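Local coordinates for protein Udp-n-acetylglucosamine pyrophosphorylase (Trypanosoma brucei, PDB 4BQH) that probably catalyses formation of UDP-N-acetylglucosamine and diphosphate from UTP and N-acetylglucosamine 1-phosphate, and here carries an allosteric inhibitor, at residues S212-D217 against G229-A234; R222-N227 against I387-G392. All blocks are in the same frame, centred on the assembly; numbering follows the deposited sequence.

Overall arrangement
Two contacts that cross along the chain illustrate how a small sheet is fixed to distant sequence. Coming from the N terminus, the chain passes through 212-217, turns, runs out through 222-227 and returns through 229-234, where contact 1 closes the first loop by pairing outer strand 213-214 with central strand 230-234. Contact 2 starts inside that loop, at 222-227, and closes only some 160 residues later on 387-392, so the two interlock rather than nest. Their centres lie about 8 Å apart. C232 N probably bonds to I224 O at 2.8 Å, and I387 packs on C232. Together they tie the three-stranded sheet to the loop between strands 381-387 and 394-400.

Contact 1 of 2, residues S212-D217 against G229-A234. With 9VU ((3S)-3-[2-(1,3-benzodioxol-5-yl)-2-oxidanylidene-ethyl]-4-bromanyl-5-methyl-3-oxidanyl-1H-indol-2-one), chain C.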
loop_
_atom_site.group_PDB
_atom_site.type_symbol
_atom_site.label_atom_id
_atom_site.label_comp_id
_atom_site.label_asym_id
_atom_site.label_seq_id
_atom_site.Cartn_x
_atom_site.Cartn_y
_atom_site.Cartn_z
ATOM N N SER A 212 16.026 3.911 -4.833
ATOM C CA SER A 212 15.779 5.334 -4.905
ATOM C C SER A 212 16.063 5.822 -6.335
ATOM O O SER A 212 16.565 5.075 -7.187
ATOM C CB SER A 212 16.658 6.052 -3.897
ATOM O OG SER A 212 18.031 5.808 -4.184
ATOM N N VAL A 213 15.718 7.077 -6.613
ATOM C CA VAL A 213 15.858 7.637 -7.961
ATOM C C VAL A 213 16.750 8.885 -7.848
ATOM O O VAL A 213 16.531 9.709 -6.956
ATOM C CB VAL A 213 14.474 8.036 -8.517
ATOM C CG1 VAL A 213 14.598 8.755 -9.861
ATOM C CG2 VAL A 213 13.622 6.780 -8.714
ATOM N N PRO A 214 17.757 9.019 -8.725
ATOM C CA PRO A 214 18.654 10.221 -8.607
ATOM C C PRO A 214 17.915 11.550 -8.801
ATOM O O PRO A 214 16.841 11.576 -9.452
ATOM C CB PRO A 214 19.633 10.046 -9.767
ATOM C CG PRO A 214 19.574 8.583 -10.120
ATOM C CD PRO A 214 18.150 8.155 -9.849
ATOM N N CYS A 215 18.464 12.630 -8.240
ATOM C CA CYS A 215 17.990 13.982 -8.518
ATOM C C CYS A 215 18.958 14.701 -9.455
ATOM O O CYS A 215 20.171 14.463 -9.400
ATOM C CB CYS A 215 17.891 14.811 -7.255
ATOM S SG CYS A 215 17.508 13.853 -5.786
ATOM N N TYR A 216 18.413 15.589 -10.281
ATOM C CA TYR A 216 19.147 16.156 -11.419
ATOM C C TYR A 216 19.183 17.677 -11.460
ATOM O O TYR A 216 18.210 18.327 -11.107
ATOM C CB TYR A 216 18.489 15.649 -12.713
ATOM C CG TYR A 216 18.631 14.160 -12.903
ATOM C CD1 TYR A 216 17.724 13.264 -12.320
ATOM C CD2 TYR A 216 19.686 13.642 -13.663
ATOM C CE1 TYR A 216 17.876 11.896 -12.496
ATOM C CE2 TYR A 216 19.846 12.291 -13.846
ATOM C CZ TYR A 216 18.944 11.426 -13.255
ATOM O OH TYR A 216 19.111 10.102 -13.422
ATOM N N ASP A 217 20.300 18.228 -11.922
ATOM C CA ASP A 217 20.345 19.631 -12.325
ATOM C C ASP A 217 19.520 19.798 -13.603
ATOM O O ASP A 217 19.720 19.068 -14.556
ATOM C CB ASP A 217 21.788 20.068 -12.579
ATOM C CG ASP A 217 21.880 21.531 -12.976
ATOM O OD1 ASP A 217 21.587 22.398 -12.131
ATOM O OD2 ASP A 217 22.245 21.810 -14.134
ATOM N N GLY A 229 30.801 11.624 -1.461
ATOM C CA GLY A 229 30.564 10.193 -1.328
ATOM C C GLY A 229 29.098 9.783 -1.461
ATOM O O GLY A 229 28.731 8.671 -1.093
ATOM N N ARG A 230 28.264 10.666 -1.990
ATOM C CA ARG A 230 26.826 10.372 -2.042
ATOM C C ARG A 230 26.125 11.191 -3.106
ATOM O O ARG A 230 26.267 12.416 -3.145
ATOM C CB ARG A 230 26.177 10.626 -0.679
ATOM C CG ARG A 230 24.728 10.152 -0.595
ATOM C CD ARG A 230 24.217 10.108 0.838
ATOM N NE ARG A 230 22.850 9.565 0.873
ATOM C CZ ARG A 230 22.568 8.263 0.834
ATOM N NH1 ARG A 230 23.550 7.370 0.739
ATOM N NH2 ARG A 230 21.305 7.861 0.875
ATOM N N ILE A 231 25.373 10.513 -3.975
ATOM C CA ILE A 231 24.546 11.229 -4.934
ATOM C C ILE A 231 23.214 11.597 -4.313
ATOM O O ILE A 231 22.725 10.937 -3.400
ATOM C CB ILE A 231 24.311 10.455 -6.253
ATOM C CG1 ILE A 231 23.356 9.290 -6.061
ATOM C CG2 ILE A 231 25.615 10.015 -6.898
ATOM C CD1 ILE A 231 22.705 8.869 -7.369
ATOM N N CYS A 232 22.646 12.686 -4.807
ATOM C CA CYS A 232 21.326 13.087 -4.426
ATOM C C CYS A 232 20.358 12.066 -5.036
ATOM O O CYS A 232 20.384 11.807 -6.236
ATOM C CB CYS A 232 21.024 14.473 -4.981
ATOM S SG CYS A 232 19.535 15.078 -4.199
ATOM N N ALA A 233 19.549 11.457 -4.182
ATOM C CA ALA A 233 18.515 10.504 -4.628
ATOM C C ALA A 233 17.363 10.546 -3.639
ATOM O O ALA A 233 17.515 10.974 -2.482
ATOM C CB ALA A 233 19.079 9.081 -4.779
ATOM N N ALA A 234 16.184 10.147 -4.107
ATOM C CA ALA A 234 14.972 10.321 -3.304
ATOM C C ALA A 234 14.072 9.130 -3.542
ATOM O O ALA A 234 14.226 8.456 -4.554
ATOM C CB ALA A 234 14.268 11.599 -3.712
HETATM O OAN 9VU C . 16.219 1.989 -14.309
HETATM C CAH 9VU C . 15.546 0.948 -14.173
HETATM N NAG 9VU C . 16.077 -0.264 -13.992
HETATM C CAC 9VU C . 15.070 -1.176 -13.917
HETATM C CAB 9VU C . 15.153 -2.502 -13.764
HETATM C CAA 9VU C . 14.025 -3.336 -13.734
HETATM C CAF 9VU C . 12.770 -2.735 -13.891
HETATM C CAJ 9VU C . 11.584 -3.546 -13.873
HETATM C CAE 9VU C . 12.734 -1.332 -14.052
HETATM BR BRA 9VU C . 11.009 -0.548 -14.194
HETATM C CAD 9VU C . 13.861 -0.566 -14.064
HETATM C CAI 9VU C . 14.129 0.839 -14.236
HETATM O OAL 9VU C . 13.761 1.245 -15.557
HETATM C CAM 9VU C . 13.345 1.799 -13.302
HETATM C CAO 9VU C . 13.744 1.683 -11.817
HETATM O OAP 9VU C . 14.739 0.998 -11.534
HETATM C CAQ 9VU C . 12.981 2.412 -10.857
HETATM C CAV 9VU C . 11.729 2.959 -11.144
HETATM C CAU 9VU C . 11.032 3.653 -10.226
HETATM O OAY 9VU C . 9.803 4.234 -10.345
HETATM C CAX 9VU C . 9.749 5.160 -9.226
HETATM O OAW 9VU C . 10.594 4.544 -8.247
HETATM C CAT 9VU C . 11.494 3.827 -8.987
HETATM C CAS 9VU C . 12.684 3.316 -8.631
HETATM C CAR 9VU C . 13.445 2.592 -9.548
#
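S212 meets A233 through its hydroxyl, whose OG lies in van der Waals contact with A233 CB at 3.5 Å. With chi1 at 60°, OG sits between the backbone N and carbonyl carbon, and from there it makes a hydrogen bond with E45 O. At V213 the strands zip together: V213 and A234 form an antiparallel hydrogen-bonded pair, V213 N giving to A234 O and A234 N giving back to V213 O, each at 2.9 Å. The V213 side chain turns to the ligand, where CG2 rests against the benzodioxole carbons, 3.6 Å from CAS, and so forms part of the inhibitor pocket. P214, which has no N-H to give, fits the non-hydrogen-bonded pair opposite A233, and the two CA atoms close to 4.0 Å. Its CA-H makes a weak, bent contact with C232 O, while its ring lies side by side with I231, P214 CB being 4.1 Å from I231 CD1. The same C232 O also accepts from C215 N at 2.9 Å, the donor standing 50° above the carbonyl plane. C215 then sets its sulfur against that of C232. The SG-SG distance of 2.9 Å is too long for a covalent bond and short for two separate sulfurs, so the state of the pair in this model is doubtful; the two cysteines form a disulfide in a structure of this protein. Strand 213-214 is thus an outer strand of a three-stranded antiparallel sheet, paired with its central strand 230-234. Around this pairing, helix 51-64 lays F54 on V213 and F51 on P214, strand 394-400 brings L399 to V213 and K398 to A234, and I387 of strand 381-387 touches both cysteines.

Contact 2 of 2, residues R222-N227 against I387-G392; sequences RIIMEN and IPTIKG
E226 and T389 bring their backbones to a CA-CA distance of 4.5 Å, the touching parts running 31° apart, and a single cross-segment hydrogen bond, I390 N to E226 O at 2.9 Å, fastens them. That bond is almost straight, 176° at the hydrogen, and enters nearly along the C=O axis. The carbonyl is wrapped further by carbon: T389 CB stands 3.6 Å from E226 O, and I390 closes on it with CB and CG2. I390 CG2 also lies against N227 CB, 3.6 Å away, an apolar touch at the outer surface. N227 turns its amide elsewhere, OD1 accepting from the backbone N of G229. On the inner flank, I224 and I387 reach tip to tip, CD1 to CD1 at 4.0 Å, and C232 packs on I224. I224 CG2 meets T389 CG2, these two side chains crossing at about a right angle. T389 can offer its methyl to this flank because its chi1 of 81° sets OG1 between the backbone N and carbonyl carbon and CG2 beside the backbone N. The hydroxyl is thereby spent within its own loop: it accepts from K391 N and donates to G392 O, the latter bond 2.6 Å long. Two motifs thus face each other. A classic bulge at E226 and N227, both opposite R230, coincides with the corner the chain turns at E226, while a type I turn from T389 to G392, combined with an ST turn at T389, rounds off the loop joining strands 381-387 and 394-400.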
loop_
_atom_site.group_PDB
_atom_site.type_symbol
_atom_site.label_atom_id
_atom_site.label_comp_id
_atom_site.label_asym_id
_atom_site.label_seq_id
_atom_site.Cartn_x
_atom_site.Cartn_y
_atom_site.Cartn_z
ATOM N N ARG A 222 22.977 16.847 -15.209
ATOM C CA ARG A 222 23.890 16.150 -14.307
ATOM C C ARG A 222 23.202 15.716 -13.026
ATOM O O ARG A 222 22.473 16.484 -12.419
ATOM C CB ARG A 222 25.081 17.032 -13.918
ATOM C CG ARG A 222 26.091 17.230 -15.037
ATOM C CD ARG A 222 27.214 18.132 -14.544
ATOM N NE ARG A 222 27.889 18.795 -15.660
ATOM C CZ ARG A 222 28.426 20.015 -15.602
ATOM N NH1 ARG A 222 28.367 20.731 -14.482
ATOM N NH2 ARG A 222 29.017 20.529 -16.672
ATOM N N ILE A 223 23.496 14.501 -12.595
ATOM C CA ILE A 223 23.080 14.054 -11.271
ATOM C C ILE A 223 23.746 14.954 -10.232
ATOM O O ILE A 223 24.965 15.229 -10.310
ATOM C CB ILE A 223 23.424 12.568 -11.035
ATOM C CG1 ILE A 223 22.510 11.688 -11.902
ATOM C CG2 ILE A 223 23.225 12.175 -9.574
ATOM C CD1 ILE A 223 22.860 10.207 -11.924
ATOM N N ILE A 224 22.952 15.415 -9.270
ATOM C CA ILE A 224 23.472 16.263 -8.212
ATOM C C ILE A 224 24.158 15.393 -7.160
ATOM O O ILE A 224 23.691 14.302 -6.852
ATOM C CB ILE A 224 22.344 17.088 -7.574
ATOM C CG1 ILE A 224 21.747 18.066 -8.601
ATOM C CG2 ILE A 224 22.849 17.834 -6.323
ATOM C CD1 ILE A 224 20.372 18.598 -8.233
ATOM N N MET A 225 25.294 15.873 -6.640
ATOM C CA MET A 225 25.982 15.226 -5.533
ATOM C C MET A 225 25.547 15.839 -4.207
ATOM O O MET A 225 25.585 17.070 -4.046
ATOM C CB MET A 225 27.513 15.379 -5.689
ATOM C CG MET A 225 28.090 14.864 -7.006
ATOM S SD MET A 225 27.807 13.094 -7.190
ATOM C CE MET A 225 28.970 12.435 -5.979
ATOM N N GLU A 226 25.112 14.999 -3.270
ATOM C CA GLU A 226 24.851 15.457 -1.907
ATOM C C GLU A 226 26.191 15.821 -1.234
ATOM O O GLU A 226 26.309 16.840 -0.529
ATOM C CB GLU A 226 24.129 14.383 -1.109
ATOM C CG GLU A 226 23.685 14.847 0.275
ATOM C CD GLU A 226 22.782 13.854 0.987
ATOM O OE1 GLU A 226 22.452 12.790 0.416
ATOM O OE2 GLU A 226 22.392 14.150 2.135
ATOM N N ASN A 227 27.178 14.971 -1.474
ATOM C CA ASN A 227 28.575 15.202 -1.028
ATOM C C ASN A 227 29.500 14.337 -1.877
ATOM O O ASN A 227 29.044 13.657 -2.792
ATOM C CB ASN A 227 28.736 14.934 0.488
ATOM C CG ASN A 227 28.345 13.523 0.895
ATOM O OD1 ASN A 227 28.957 12.548 0.477
ATOM N ND2 ASN A 227 27.333 13.417 1.743
ATOM N N ILE A 387 17.198 21.466 -2.870
ATOM C CA ILE A 387 17.811 20.249 -2.366
ATOM C C ILE A 387 19.023 20.587 -1.498
ATOM O O ILE A 387 19.935 21.199 -1.986
ATOM C CB ILE A 387 18.264 19.383 -3.551
ATOM C CG1 ILE A 387 17.038 18.899 -4.331
ATOM C CG2 ILE A 387 19.111 18.208 -3.063
ATOM C CD1 ILE A 387 17.424 18.207 -5.614
ATOM N N PRO A 388 19.020 20.184 -0.213
ATOM C CA PRO A 388 20.185 20.460 0.640
ATOM C C PRO A 388 21.384 19.639 0.176
ATOM O O PRO A 388 21.233 18.453 -0.136
ATOM C CB PRO A 388 19.731 19.955 2.020
ATOM C CG PRO A 388 18.228 19.887 1.929
ATOM C CD PRO A 388 17.989 19.422 0.521
ATOM N N THR A 389 22.567 20.254 0.127
ATOM C CA THR A 389 23.812 19.526 -0.160
ATOM C C THR A 389 24.888 20.043 0.770
ATOM O O THR A 389 24.722 21.081 1.388
ATOM C CB THR A 389 24.330 19.659 -1.621
ATOM O OG1 THR A 389 25.046 20.903 -1.800
ATOM C CG2 THR A 389 23.162 19.568 -2.646
ATOM N N ILE A 390 25.994 19.314 0.869
ATOM C CA ILE A 390 27.107 19.757 1.734
ATOM C C ILE A 390 27.779 21.038 1.172
ATOM O O ILE A 390 28.643 21.649 1.843
ATOM C CB ILE A 390 28.139 18.617 1.876
ATOM C CG1 ILE A 390 28.930 18.738 3.197
ATOM C CG2 ILE A 390 29.031 18.564 0.632
ATOM C CD1 ILE A 390 29.600 17.467 3.675
ATOM N N LYS A 391 27.416 21.428 -0.054
ATOM C CA LYS A 391 27.910 22.687 -0.653
ATOM C C LYS A 391 26.837 23.771 -0.625
ATOM O O LYS A 391 26.979 24.805 -1.270
ATOM C CB LYS A 391 28.435 22.455 -2.080
ATOM C CG LYS A 391 29.441 21.310 -2.151
ATOM C CD LYS A 391 30.488 21.438 -3.252
ATOM C CE LYS A 391 29.975 21.149 -4.627
ATOM N NZ LYS A 391 31.091 21.303 -5.623
ATOM N N GLY A 392 25.799 23.541 0.172
ATOM C CA GLY A 392 24.665 24.464 0.255
ATOM C C GLY A 392 23.497 24.008 -0.605
ATOM O O GLY A 392 23.638 23.081 -1.411
#